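Succinate-semialdehyde dehydrogenase (Synechococcus sp., PDB 4ITA) probably oxidises succinic semialdehyde to succinate with NADP+ as cofactor, as an NADPH-binding member of the aldehyde dehydrogenase family. Local coordinates at residues Leu91-Tyr96 / Phe142-Leu147. Sequence-based numbering, arbitrary orientation.
Sequences LVCRYY and FAAPAL
Ala144 and Pro145 of helix 137-149 pack against Val92, Cys93 and Tyr96 of helix 79-103, a buried, near-parallel helix pair in the Rossmann-type cofactor-binding part of this aldehyde dehydrogenase. The segment axes approach to 8.6 Å at -22°, close packing permitted by the small Ala144. Its methyl is the bump: Ala144 CB enters a shallow hollow floored by the backbone of the other helix, 3.7 Å from Val92 O and 3.9 Å from Cys93 CA, and walled by Cys93 SG and the Tyr96 ring. Beside it the Pro145 ring lies across one face of Tyr96, an apolar ridge against a flat wall with Pro145 CD 3.5 Å from Tyr96 CD2, while Tyr95 CD2 sits over the opposite face. Tyr96 CG is anti to its carbonyl carbon (chi1 -73°), which turns the ring face toward Pro145; its hydroxyl is anchored by a hydrogen bond to Gly440 O. With an alanine at this position, the face that Pro145 CB rests on is lost, and Gly440 O would probably be left without this donor. Leu53 and Ala57 of helix 46-62 touch Cys93, joining a third helix to the pair. Pro145 CB makes a CH-pi contact 3.7 Å from the Tyr96 ring centroid, 6° off the normal.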
loop_
_atom_site.group_PDB
_atom_site.type_symbol
_atom_site.label_atom_id
_atom_site.label_comp_id
_atom_site.label_asym_id
_atom_site.label_seq_id
_atom_site.Cartn_x
_atom_site.Cartn_y
_atom_site.Cartn_z
ATOM N N LEU A 91 10.798 -23.519 -3.283
ATOM C CA LEU A 91 11.592 -22.819 -2.286
ATOM C C LEU A 91 10.784 -21.747 -1.564
ATOM O O LEU A 91 10.902 -21.598 -0.357
ATOM C CB LEU A 91 12.818 -22.198 -2.950
ATOM C CG LEU A 91 13.939 -21.668 -2.068
ATOM C CD1 LEU A 91 14.635 -22.829 -1.371
ATOM C CD2 LEU A 91 14.911 -20.859 -2.921
ATOM N N VAL A 92 9.962 -20.986 -2.287
ATOM C CA VAL A 92 9.201 -19.931 -1.611
ATOM C C VAL A 92 8.076 -20.533 -0.757
ATOM O O VAL A 92 7.716 -19.980 0.283
ATOM C CB VAL A 92 8.696 -18.821 -2.592
ATOM C CG1 VAL A 92 7.653 -19.374 -3.562
ATOM C CG2 VAL A 92 8.169 -17.623 -1.810
ATOM N N CYS A 93 7.540 -21.681 -1.172
ATOM C CA CYS A 93 6.589 -22.406 -0.330
ATOM C C CYS A 93 7.245 -22.780 0.994
ATOM O O CYS A 93 6.686 -22.553 2.070
ATOM C CB CYS A 93 6.081 -23.666 -1.033
ATOM S SG CYS A 93 4.944 -23.337 -2.396
ATOM N N ARG A 94 8.449 -23.331 0.912
ATOM C CA ARG A 94 9.165 -23.731 2.124
ATOM C C ARG A 94 9.558 -22.525 2.977
ATOM O O ARG A 94 9.493 -22.588 4.204
ATOM C CB ARG A 94 10.393 -24.575 1.783
ATOM C CG ARG A 94 10.020 -25.917 1.203
ATOM C CD ARG A 94 11.141 -26.945 1.289
ATOM N NE ARG A 94 10.715 -28.218 0.711
ATOM C CZ ARG A 94 9.961 -29.105 1.348
ATOM N NH1 ARG A 94 9.555 -28.855 2.586
ATOM N NH2 ARG A 94 9.600 -30.235 0.750
ATOM N N TYR A 95 9.941 -21.424 2.337
ATOM C CA TYR A 95 10.291 -20.206 3.061
ATOM C C TYR A 95 9.159 -19.741 3.978
ATOM O O TYR A 95 9.368 -19.486 5.171
ATOM C CB TYR A 95 10.691 -19.097 2.090
ATOM C CG TYR A 95 11.080 -17.818 2.790
ATOM C CD1 TYR A 95 12.345 -17.663 3.341
ATOM C CD2 TYR A 95 10.177 -16.764 2.913
ATOM C CE1 TYR A 95 12.700 -16.494 3.988
ATOM C CE2 TYR A 95 10.529 -15.590 3.551
ATOM C CZ TYR A 95 11.786 -15.461 4.093
ATOM O OH TYR A 95 12.129 -14.289 4.734
ATOM N N TYR A 96 7.947 -19.637 3.438
ATOM C CA TYR A 96 6.831 -19.199 4.268
ATOM C C TYR A 96 6.324 -20.280 5.226
ATOM O O TYR A 96 5.853 -19.963 6.314
ATOM C CB TYR A 96 5.724 -18.549 3.430
ATOM C CG TYR A 96 6.174 -17.188 2.957
ATOM C CD1 TYR A 96 6.376 -16.156 3.868
ATOM C CD2 TYR A 96 6.456 -16.943 1.619
ATOM C CE1 TYR A 96 6.812 -14.904 3.457
ATOM C CE2 TYR A 96 6.893 -15.689 1.197
ATOM C CZ TYR A 96 7.070 -14.683 2.123
ATOM O OH TYR A 96 7.506 -13.450 1.714
ATOM N N PHE A 142 3.268 -14.992 -4.633
ATOM C CA PHE A 142 2.188 -14.373 -3.867
ATOM C C PHE A 142 1.393 -15.417 -3.079
ATOM O O PHE A 142 0.913 -15.136 -1.979
ATOM C CB PHE A 142 1.254 -13.516 -4.749
ATOM C CG PHE A 142 0.101 -14.281 -5.315
ATOM C CD1 PHE A 142 -1.059 -14.471 -4.578
ATOM C CD2 PHE A 142 0.186 -14.839 -6.577
ATOM C CE1 PHE A 142 -2.111 -15.212 -5.087
ATOM C CE2 PHE A 142 -0.861 -15.580 -7.099
ATOM C CZ PHE A 142 -2.006 -15.777 -6.348
ATOM N N ALA A 143 1.241 -16.616 -3.632
ATOM C CA ALA A 143 0.325 -17.588 -3.034
ATOM C C ALA A 143 0.838 -18.184 -1.730
ATOM O O ALA A 143 0.072 -18.369 -0.788
ATOM C CB ALA A 143 -0.033 -18.699 -4.020
ATOM N N ALA A 144 2.133 -18.484 -1.663
ATOM C CA ALA A 144 2.697 -19.051 -0.440
ATOM C C ALA A 144 2.449 -18.164 0.801
ATOM O O ALA A 144 1.902 -18.649 1.787
ATOM C CB ALA A 144 4.187 -19.397 -0.623
ATOM N N PRO A 145 2.807 -16.862 0.756
ATOM C CA PRO A 145 2.507 -16.055 1.947
ATOM C C PRO A 145 1.016 -15.816 2.160
ATOM O O PRO A 145 0.584 -15.757 3.316
ATOM C CB PRO A 145 3.251 -14.735 1.684
ATOM C CG PRO A 145 3.413 -14.672 0.203
ATOM C CD PRO A 145 3.581 -16.099 -0.242
ATOM N N ALA A 146 0.242 -15.685 1.082
ATOM C CA ALA A 146 -1.203 -15.521 1.217
ATOM C C ALA A 146 -1.813 -16.670 1.999
ATOM O O ALA A 146 -2.587 -16.471 2.952
ATOM C CB ALA A 146 -1.873 -15.380 -0.156
ATOM N N LEU A 147 -1.462 -17.884 1.606
ATOM C CA LEU A 147 -2.049 -19.061 2.226
ATOM C C LEU A 147 -1.519 -19.254 3.646
ATOM O O LEU A 147 -2.266 -19.677 4.540
ATOM C CB LEU A 147 -1.826 -20.307 1.363
ATOM C CG LEU A 147 -2.413 -20.199 -0.061
ATOM C CD1 LEU A 147 -2.610 -21.557 -0.741
ATOM C CD2 LEU A 147 -3.695 -19.353 -0.152
#